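Local coordinates for protein HTH-type transcriptional regulator ascG (Escherichia coli, PDB 3BRQ) that represses transcription of the cryptic asc operon as a sequence-specific DNA-binding regulator of the LacI family, at residues N129-L134 / A159-A164; T29-I34 / A206-M211; H117-D122 / Q260-R265; I155-G160 / I233-I238. All blocks are in the same frame, centred on the assembly; numbering follows the deposited sequence.

In the fold
The four contacts run across a periplasmic-binding-protein-like fold of two lobes with a cleft between them. Contacts 2 and 4 form one polar network at the cleft, their centres about 8 Å apart, joined where Tyr31 meets both Asp236 and Arg157. Gly33 of contact 2 helps bind a sulfate, probably from the crystallisation liquor, in the cleft where relatives bind effectors. Contact 1 lies farther from the cleft, in the lobe of contact 4, their centres about 10 Å apart, and both use helix 152-167. Contact 3 belongs to the other lobe, its centre about 20 Å from those of contacts 2 and 4; segment 117-122 leads into helix 123-136 of contact 1.

Contact 1 (N129-L134 / A159-A164); sequences NAVAEL and AGYKDA
The phenol ring of Tyr161 meets Val131 at its edge, in the ring plane: CG2 of the valine lies 3.9 Å from Tyr161 CD1. The same ring stacks with Phe144, and its hydroxyl is hydrogen-bonded to the backbone O of Ile142, so an aromatic residue with one polar tip suits a place that is otherwise apolar. Val131 works as a fork. With CG1 anti to the backbone N (chi1 177°), one methyl is directed at Ala164 while CG2 is left for the tyrosine. The first branch is the tighter, Val131 CG1 standing 3.5 Å from Ala164 CB, closer than carbons usually pack. Ala164 CB also approaches the backbone of the next residue, 4.2 Å from Ala132 N. Small alanines on the facing sides let the two helices run near each other, their axes 8.6 Å apart at closest approach and crossing at -36°. No hydrogen bond links the segments; the interface is held by apolar contact alone. Helices 123-136 and 152-167 pack side by side against the central sheet of this lobe, where Val131 reaches down to Ile142 of strand 142-145 and Val205 of strand 203-206, while Phe128 adds to the cover of Ala164.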
# COMPACT_ATOMS: atom_id res chain seq x y z
N ASN B 129 6.70 20.81 13.11
CA ASN B 129 7.70 20.21 14.02
C ASN B 129 8.92 19.65 13.32
O ASN B 129 10.01 19.82 13.81
CB ASN B 129 7.10 19.09 14.87
CG ASN B 129 6.16 19.58 15.89
OD1 ASN B 129 6.04 20.78 16.17
ND2 ASN B 129 5.44 18.64 16.44
N ALA B 130 8.72 18.97 12.18
CA ALA B 130 9.86 18.42 11.41
C ALA B 130 10.73 19.54 10.80
O ALA B 130 11.94 19.56 10.95
CB ALA B 130 9.32 17.43 10.32
N VAL B 131 10.09 20.54 10.21
CA VAL B 131 10.79 21.69 9.68
C VAL B 131 11.54 22.47 10.80
O VAL B 131 12.71 22.87 10.60
CB VAL B 131 9.86 22.62 8.84
CG1 VAL B 131 10.59 23.92 8.34
CG2 VAL B 131 9.22 21.84 7.67
N ALA B 132 10.90 22.68 11.94
CA ALA B 132 11.50 23.43 13.07
C ALA B 132 12.74 22.71 13.58
O ALA B 132 13.72 23.34 13.97
CB ALA B 132 10.50 23.63 14.21
N GLU B 133 12.71 21.39 13.52
CA GLU B 133 13.84 20.56 13.88
C GLU B 133 15.01 20.77 12.93
O GLU B 133 16.18 20.83 13.37
CB GLU B 133 13.44 19.10 13.91
CG GLU B 133 14.57 18.17 14.39
CD GLU B 133 14.09 16.86 14.97
OE1 GLU B 133 14.94 15.93 15.07
OE2 GLU B 133 12.89 16.75 15.33
N LEU B 134 14.71 20.89 11.63
CA LEU B 134 15.74 21.21 10.67
C LEU B 134 16.30 22.57 10.96
O LEU B 134 17.52 22.71 10.99
CB LEU B 134 15.23 21.13 9.21
CG LEU B 134 14.79 19.77 8.71
CD1 LEU B 134 14.09 19.84 7.31
CD2 LEU B 134 15.92 18.77 8.66
N ALA B 159 1.32 24.01 4.69
CA ALA B 159 1.03 25.15 5.61
C ALA B 159 2.00 25.11 6.82
O ALA B 159 2.48 26.13 7.25
CB ALA B 159 -0.41 25.06 6.08
N GLY B 160 2.33 23.90 7.30
CA GLY B 160 3.22 23.75 8.45
C GLY B 160 4.65 24.11 8.10
O GLY B 160 5.37 24.67 8.90
N TYR B 161 5.11 23.72 6.90
CA TYR B 161 6.34 24.26 6.35
C TYR B 161 6.36 25.81 6.31
O TYR B 161 7.32 26.40 6.79
CB TYR B 161 6.56 23.65 4.97
CG TYR B 161 7.66 24.29 4.14
CD1 TYR B 161 9.02 24.00 4.38
CD2 TYR B 161 7.35 25.17 3.11
CE1 TYR B 161 10.04 24.57 3.59
CE2 TYR B 161 8.36 25.74 2.30
CZ TYR B 161 9.69 25.46 2.57
OH TYR B 161 10.69 26.00 1.78
N LYS B 162 5.41 26.47 5.68
CA LYS B 162 5.47 27.95 5.57
C LYS B 162 5.44 28.57 6.97
O LYS B 162 6.16 29.55 7.24
CB LYS B 162 4.28 28.48 4.76
CG LYS B 162 4.29 27.97 3.28
CD LYS B 162 3.04 28.40 2.54
CE LYS B 162 3.23 28.42 1.01
NZ LYS B 162 1.87 28.56 0.36
N ASP B 163 4.61 28.01 7.87
CA ASP B 163 4.53 28.58 9.26
C ASP B 163 5.85 28.45 10.03
O ASP B 163 6.24 29.37 10.73
CB ASP B 163 3.37 27.96 10.05
CG ASP B 163 3.00 28.76 11.35
OD1 ASP B 163 3.14 30.01 11.43
OD2 ASP B 163 2.52 28.10 12.30
N ALA B 164 6.52 27.29 9.93
CA ALA B 164 7.83 27.08 10.53
C ALA B 164 8.90 28.05 10.03
O ALA B 164 9.62 28.65 10.84
CB ALA B 164 8.30 25.59 10.37

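Contact 2 (T29-I34 / A206-M211). With SO4 (sulfate ion), chain F.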
# COMPACT_ATOMS: atom_id res chain seq x y z
N THR B 29 -8.15 7.22 -3.83
CA THR B 29 -6.98 8.01 -4.17
C THR B 29 -5.78 7.11 -4.12
O THR B 29 -5.81 6.05 -3.48
CB THR B 29 -6.81 9.20 -3.25
OG1 THR B 29 -6.84 8.74 -1.89
CG2 THR B 29 -7.96 10.23 -3.48
N LEU B 30 -4.74 7.49 -4.83
CA LEU B 30 -3.58 6.61 -4.95
C LEU B 30 -2.81 6.67 -3.61
O LEU B 30 -2.29 5.65 -3.14
CB LEU B 30 -2.67 7.07 -6.10
CG LEU B 30 -1.37 6.29 -6.23
CD1 LEU B 30 -1.59 4.81 -6.69
CD2 LEU B 30 -0.45 7.02 -7.19
N TYR B 31 -2.79 7.86 -3.01
CA TYR B 31 -2.15 8.06 -1.72
C TYR B 31 -3.22 8.40 -0.70
O TYR B 31 -4.20 9.06 -1.04
CB TYR B 31 -1.15 9.23 -1.77
CG TYR B 31 -0.54 9.58 -0.41
CD1 TYR B 31 0.48 8.81 0.15
CD2 TYR B 31 -1.00 10.70 0.32
CE1 TYR B 31 1.04 9.14 1.42
CE2 TYR B 31 -0.45 11.02 1.55
CZ TYR B 31 0.57 10.26 2.10
OH TYR B 31 1.11 10.61 3.37
N HIS B 32 -3.01 7.93 0.53
CA HIS B 32 -3.81 8.35 1.67
C HIS B 32 -2.88 8.78 2.79
O HIS B 32 -1.97 8.04 3.16
CB HIS B 32 -4.64 7.15 2.16
CG HIS B 32 -5.81 6.85 1.30
ND1 HIS B 32 -5.77 5.92 0.28
CD2 HIS B 32 -7.06 7.38 1.28
CE1 HIS B 32 -6.96 5.87 -0.31
NE2 HIS B 32 -7.75 6.75 0.28
N GLY B 33 -3.16 9.95 3.37
CA GLY B 33 -2.50 10.44 4.56
C GLY B 33 -2.53 9.49 5.74
O GLY B 33 -1.55 9.43 6.50
N ILE B 34 -3.60 8.68 5.87
CA ILE B 34 -3.62 7.61 6.85
C ILE B 34 -3.47 6.31 6.03
O ILE B 34 -4.37 5.94 5.26
CB ILE B 34 -4.97 7.57 7.67
CG1 ILE B 34 -5.38 8.96 8.22
CG2 ILE B 34 -4.95 6.42 8.74
CD1 ILE B 34 -4.33 9.68 9.05
N ALA B 206 10.04 16.08 1.97
CA ALA B 206 9.09 15.50 1.01
C ALA B 206 7.83 15.15 1.77
O ALA B 206 7.90 14.58 2.83
CB ALA B 206 9.64 14.22 0.35
N SER B 207 6.66 15.43 1.17
CA SER B 207 5.40 15.21 1.83
C SER B 207 5.02 13.74 1.97
O SER B 207 4.08 13.45 2.70
CB SER B 207 4.28 16.07 1.19
OG SER B 207 4.49 17.44 1.51
N ASN B 208 5.75 12.80 1.33
CA ASN B 208 5.57 11.41 1.75
C ASN B 208 6.87 10.61 1.49
O ASN B 208 7.80 11.09 0.84
CB ASN B 208 4.34 10.75 1.06
CG ASN B 208 4.55 10.46 -0.45
OD1 ASN B 208 5.35 11.09 -1.11
ND2 ASN B 208 3.78 9.52 -1.00
N ASP B 209 6.94 9.39 1.97
CA ASP B 209 8.23 8.70 1.84
C ASP B 209 8.48 8.41 0.41
O ASP B 209 9.61 8.53 -0.01
CB ASP B 209 8.29 7.42 2.67
CG ASP B 209 8.41 7.72 4.16
OD1 ASP B 209 8.65 8.91 4.53
OD2 ASP B 209 8.28 6.74 4.95
N ASP B 210 7.47 8.06 -0.37
CA ASP B 210 7.69 7.73 -1.82
C ASP B 210 8.40 8.81 -2.60
O ASP B 210 9.33 8.54 -3.32
CB ASP B 210 6.41 7.33 -2.54
CG ASP B 210 5.97 5.89 -2.16
OD1 ASP B 210 6.71 5.23 -1.43
OD2 ASP B 210 4.92 5.40 -2.60
N MSE B 211 7.93 10.06 -2.47
CA MSE B 211 8.63 11.15 -3.07
C MSE B 211 10.01 11.37 -2.48
O MSE B 211 10.92 11.73 -3.23
CB MSE B 211 7.76 12.43 -2.96
CG MSE B 211 6.45 12.34 -3.85
SE MSE B 211 5.66 14.16 -3.82
CE MSE B 211 6.96 15.11 -4.73
S SO4 F . -5.82 12.72 2.14
O1 SO4 F . -5.67 13.82 3.04
O2 SO4 F . -7.21 12.73 1.61
O3 SO4 F . -4.76 12.70 1.17
O4 SO4 F . -5.53 11.52 2.92
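Tyr31 and Asn208 face each other from extended backbones, the tyrosine in an irregular loop and the asparagine at the N-cap of the helix that begins at Asp209. The two side chains run antiparallel as they pass, with ring and amide planes 89° apart. Contact is made obliquely along the CD1-CE1 bond, where Tyr31 CD1 is 3.6 Å from Asn208 ND2 and Tyr31 CE1 is 3.7 Å from Asn208 CB. Asparagine suits the cap because its short side chain brings OD1 to a backbone N-H of the first turn, Asn208 OD1 accepting from N of selenomethionine Met211 (3.1 Å, N-H...O angle 164°), with the donor above the carbonyl plane. ND2 is used separately, by Trp182 O. The indole of Trp182 also stacks with Tyr31, whose hydroxyl is hydrogen-bonded to Asp236 and Arg157. The loop is braced from within, Thr29 OG1 donating to Tyr31 O at 2.8 Å. Beyond it a sulfate, probably from the crystallisation liquor, takes a bond from the backbone, Gly33 N to sulfate O4 at 2.9 Å; lacking a side chain, Gly33 lets the anion come close. Tyr84, Arg86, Ser151 and Thr153 complete its site. The contact spans the cleft, from the loop joining strand 21-27 to helix 36-49 in one lobe to the turn between strand 203-206 and helix 209-221 in the other.

Contact 3 (H117-D122 / Q260-R265)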
# COMPACT_ATOMS: atom_id res chain seq x y z
N HIS B 117 -17.19 13.81 17.10
CA HIS B 117 -17.30 12.81 16.02
C HIS B 117 -16.03 12.75 15.15
O HIS B 117 -16.03 12.01 14.18
CB HIS B 117 -18.50 13.11 15.10
CG HIS B 117 -19.85 13.03 15.78
ND1 HIS B 117 -20.13 13.67 16.98
CD2 HIS B 117 -20.99 12.40 15.41
CE1 HIS B 117 -21.38 13.41 17.33
NE2 HIS B 117 -21.93 12.67 16.38
N SER B 118 -14.97 13.50 15.47
CA SER B 118 -13.71 13.33 14.71
C SER B 118 -12.52 12.72 15.40
O SER B 118 -12.31 12.88 16.62
CB SER B 118 -13.28 14.57 13.94
OG SER B 118 -13.47 15.73 14.68
N VAL B 119 -11.80 11.92 14.63
CA VAL B 119 -10.51 11.45 15.05
C VAL B 119 -9.50 12.03 14.05
O VAL B 119 -9.50 11.69 12.86
CB VAL B 119 -10.45 9.90 15.19
CG1 VAL B 119 -9.05 9.46 15.51
CG2 VAL B 119 -11.37 9.44 16.32
N TRP B 120 -8.62 12.88 14.56
CA TRP B 120 -7.75 13.61 13.68
C TRP B 120 -6.32 13.78 14.21
O TRP B 120 -6.06 13.71 15.41
CB TRP B 120 -8.44 14.93 13.34
CG TRP B 120 -7.92 16.12 13.99
CD1 TRP B 120 -7.91 16.41 15.32
CD2 TRP B 120 -7.31 17.22 13.34
NE1 TRP B 120 -7.32 17.63 15.54
CE2 TRP B 120 -6.94 18.15 14.34
CE3 TRP B 120 -7.05 17.52 11.99
CZ2 TRP B 120 -6.31 19.37 14.04
CZ3 TRP B 120 -6.44 18.73 11.69
CH2 TRP B 120 -6.07 19.64 12.71
N CYS B 121 -5.40 13.95 13.27
CA CYS B 121 -3.98 14.12 13.56
C CYS B 121 -3.65 15.49 13.03
O CYS B 121 -4.12 15.88 11.96
CB CYS B 121 -3.15 13.06 12.84
SG CYS B 121 -1.38 13.33 13.07
N ASP B 122 -2.92 16.26 13.80
CA ASP B 122 -2.63 17.63 13.40
C ASP B 122 -1.43 17.57 12.45
O ASP B 122 -0.32 17.74 12.88
CB ASP B 122 -2.31 18.51 14.62
CG ASP B 122 -2.29 19.98 14.27
OD1 ASP B 122 -2.05 20.34 13.10
OD2 ASP B 122 -2.51 20.79 15.19
N GLN B 260 -8.15 2.45 16.11
CA GLN B 260 -8.70 1.81 17.28
C GLN B 260 -9.56 2.79 18.04
O GLN B 260 -10.62 2.41 18.57
CB GLN B 260 -7.59 1.29 18.17
CG GLN B 260 -6.84 0.08 17.59
CD GLN B 260 -5.66 -0.32 18.45
OE1 GLN B 260 -5.32 0.37 19.41
NE2 GLN B 260 -5.00 -1.45 18.11
N GLU B 261 -9.16 4.05 18.07
CA GLU B 261 -10.02 5.10 18.63
C GLU B 261 -11.35 5.27 17.91
O GLU B 261 -12.40 5.13 18.50
CB GLU B 261 -9.33 6.45 18.65
CG GLU B 261 -10.12 7.48 19.40
CD GLU B 261 -9.99 7.30 20.92
OE1 GLU B 261 -9.43 6.27 21.41
OE2 GLU B 261 -10.42 8.22 21.61
N ILE B 262 -11.31 5.66 16.63
CA ILE B 262 -12.56 5.84 15.88
C ILE B 262 -13.41 4.57 15.77
O ILE B 262 -14.62 4.61 15.93
CB ILE B 262 -12.27 6.45 14.45
CG1 ILE B 262 -13.54 7.15 13.91
CG2 ILE B 262 -11.68 5.38 13.52
CD1 ILE B 262 -13.23 7.99 12.67
N ILE B 263 -12.81 3.41 15.52
CA ILE B 263 -13.66 2.22 15.43
C ILE B 263 -14.17 1.84 16.81
O ILE B 263 -15.33 1.47 16.98
CB ILE B 263 -12.93 1.03 14.78
CG1 ILE B 263 -12.55 1.30 13.30
CG2 ILE B 263 -13.75 -0.26 14.93
CD1 ILE B 263 -13.65 1.79 12.36
N GLY B 264 -13.30 1.94 17.82
CA GLY B 264 -13.69 1.61 19.20
C GLY B 264 -14.84 2.50 19.67
O GLY B 264 -15.83 2.01 20.24
N ARG B 265 -14.72 3.80 19.41
CA ARG B 265 -15.81 4.72 19.71
C ARG B 265 -17.11 4.43 18.97
O ARG B 265 -18.18 4.53 19.56
CB ARG B 265 -15.39 6.17 19.49
CG ARG B 265 -14.37 6.63 20.54
CD ARG B 265 -14.38 8.14 20.63
NE ARG B 265 -13.14 8.73 21.18
CZ ARG B 265 -12.82 10.03 21.09
NH1 ARG B 265 -13.65 10.89 20.47
NH2 ARG B 265 -11.68 10.49 21.60
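Apolar contact carries this interface, and Val119 is its centre. One methyl does the touching: Val119 CG2 sits 3.6 Å from Ile262 CB, and the valine and isoleucine side chains cross at a slant. The same methyl reaches the aliphatic part of Glu261, with Val119 CG2 3.9 Å from Glu261 CG. With chi1 at 175°, CG2 of Val119 lies beside the backbone N and anti to the carbonyl carbon, and this is the methyl that faces the helix. Beta-branched residues suit both sides, since each presents a broad hydrocarbon surface close to its own backbone; the nearest CA atoms, those of Val119 and Ile262, are 6.0 Å apart.

Electrostatic contact stays within the helix. Glu261, its chain bent at chi2 (77°), turns its carboxylate toward Arg265 one turn on and makes a salt bridge, Arg265 NH2 to Glu261 OE2 at 2.6 Å. The oxygen uses its anti lone pair, and it lies somewhat out of the guanidinium plane. A second, weak bond joins Arg265 NE to the same Glu261 OE2 at 2.8 Å. Glu261 thus lends its CG to the valine while its carboxylate is answered by Arg265, which suits a position that is only partly covered.

Strand 118-119 is an edge strand of the parallel sheet within this chain, paired with strand 104-107. Helix 255-270 lies over that part of the sheet, Ile262 resting also on Met105 and Leu107 and Ile263 on helix 36-49. Phe281 adds cover for Val119, and the chain then passes to helix 123-136, which Asp122 caps at Gln125 N.

Contact 4 (I155-G160 / I233-I238); sequences IERLAG and IGFDDI
Asp236 OD1 is held by two partners, the hydroxyl of Tyr31 and a water that bridges to Arg157 NH2, donating to the carboxylate and accepting from the arginine. The water lies 2.5 Å from Asp236 OD1 and, at the other end, 2.5 Å from Arg157 NH2; both separations are short for such bonds, and their exact lengths deserve caution. It sits at the edge of the guanidinium, in plane. No direct salt bridge forms, since Arg157 NH1 stays 4.3 Å from Asp236 OD1, but the opposite charges probably stabilise each other. NH1 turns instead to the same hydroxyl, with a weak bond to Ser207 O, so the polar end of this buried arginine is well engaged.

The rest of the arginine lies over Phe235. Its chain is extended from CG to NE, which carries CD across the ring: Arg157 CD stands 3.7 Å from the centroid of the Phe235 ring, 9° off its normal, a CH-pi contact. NE comes still nearer, 3.4 Å from Phe235 CD1. The guanidinium, turned 18° from the ring plane, has slid off the ring toward the backbone, so Arg157 CZ lies 3.6 Å from Phe235 CB. Phenylalanine suits this place because its flat face gives the long chain a platform, helping, with the bond to Tyr31, to set how the charged group is turned.

Helix 152-167 is thereby tied to the carboxyl end of strand 231-235, where the chain leaves the mixed sheet of this lobe. Polar residues gathered at this strand end are consistent with a place at the interlobe cleft, where members of the periplasmic-binding-protein-like fold bind small effectors.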
# COMPACT_ATOMS: atom_id res chain seq x y z
N ILE B 155 -2.15 19.71 1.85
CA ILE B 155 -2.35 21.17 2.12
C ILE B 155 -1.84 21.59 3.53
O ILE B 155 -1.19 22.60 3.71
CB ILE B 155 -3.82 21.51 1.97
CG1 ILE B 155 -4.22 21.44 0.49
CG2 ILE B 155 -4.13 22.99 2.50
CD1 ILE B 155 -5.76 21.45 0.28
N GLU B 156 -2.15 20.77 4.54
CA GLU B 156 -1.74 21.00 5.94
C GLU B 156 -0.22 20.93 6.12
O GLU B 156 0.39 21.80 6.78
CB GLU B 156 -2.40 19.95 6.82
CG GLU B 156 -3.93 20.18 6.94
CD GLU B 156 -4.20 21.62 7.35
OE1 GLU B 156 -3.99 21.95 8.55
OE2 GLU B 156 -4.57 22.44 6.46
N ARG B 157 0.40 19.93 5.50
CA ARG B 157 1.86 19.80 5.59
C ARG B 157 2.58 21.02 5.00
O ARG B 157 3.62 21.48 5.49
CB ARG B 157 2.35 18.48 4.92
CG ARG B 157 1.86 17.27 5.72
CD ARG B 157 2.36 15.86 5.12
NE ARG B 157 1.84 14.85 6.02
CZ ARG B 157 1.67 13.56 5.71
NH1 ARG B 157 1.87 13.14 4.45
NH2 ARG B 157 1.20 12.74 6.64
N LEU B 158 2.06 21.50 3.88
CA LEU B 158 2.66 22.63 3.24
C LEU B 158 2.49 23.84 4.14
O LEU B 158 3.43 24.60 4.30
CB LEU B 158 2.01 22.89 1.86
CG LEU B 158 2.43 24.13 1.05
CD1 LEU B 158 3.94 24.23 0.85
CD2 LEU B 158 1.76 24.11 -0.34
N ALA B 159 1.32 24.01 4.69
CA ALA B 159 1.03 25.15 5.61
C ALA B 159 2.00 25.11 6.82
O ALA B 159 2.48 26.13 7.25
CB ALA B 159 -0.41 25.06 6.08
N GLY B 160 2.33 23.90 7.30
CA GLY B 160 3.22 23.75 8.45
C GLY B 160 4.65 24.11 8.10
O GLY B 160 5.37 24.67 8.90
N ILE B 233 13.90 14.31 4.72
CA ILE B 233 12.82 13.86 5.64
C ILE B 233 11.57 13.56 4.79
O ILE B 233 11.28 14.27 3.83
CB ILE B 233 12.52 14.98 6.71
CG1 ILE B 233 13.72 15.13 7.67
CG2 ILE B 233 11.28 14.68 7.51
CD1 ILE B 233 13.38 15.93 8.97
N GLY B 234 10.87 12.47 5.10
CA GLY B 234 9.56 12.19 4.53
C GLY B 234 8.52 12.11 5.62
O GLY B 234 8.79 12.44 6.76
N PHE B 235 7.31 11.72 5.22
CA PHE B 235 6.18 11.35 6.11
C PHE B 235 5.60 9.99 5.75
O PHE B 235 5.42 9.73 4.57
CB PHE B 235 5.04 12.29 5.88
CG PHE B 235 5.36 13.71 6.27
CD1 PHE B 235 4.87 14.24 7.43
CD2 PHE B 235 6.18 14.48 5.47
CE1 PHE B 235 5.11 15.51 7.75
CE2 PHE B 235 6.46 15.80 5.79
CZ PHE B 235 5.96 16.31 6.93
N ASP B 236 5.18 9.22 6.75
CA ASP B 236 4.48 7.92 6.56
C ASP B 236 5.26 6.86 7.32
O ASP B 236 4.67 5.89 7.78
CB ASP B 236 4.44 7.36 5.11
CG ASP B 236 3.42 8.08 4.15
OD1 ASP B 236 2.55 8.85 4.60
OD2 ASP B 236 3.52 7.83 2.93
N ASP B 237 6.58 6.99 7.35
CA ASP B 237 7.43 5.98 7.99
C ASP B 237 7.11 4.59 7.42
O ASP B 237 6.83 3.63 8.18
CB ASP B 237 7.28 6.04 9.52
CG ASP B 237 8.29 5.21 10.23
OD1 ASP B 237 9.43 5.09 9.76
OD2 ASP B 237 7.91 4.65 11.29
N ILE B 238 7.13 4.46 6.11
CA ILE B 238 6.86 3.13 5.47
C ILE B 238 7.82 2.02 5.90
O ILE B 238 8.91 2.28 6.41
CB ILE B 238 6.78 3.21 3.95
CG1 ILE B 238 8.12 3.68 3.37
CG2 ILE B 238 5.59 4.13 3.51
CD1 ILE B 238 8.06 3.90 1.89
O HOH W 1 1.42 10.24 6.28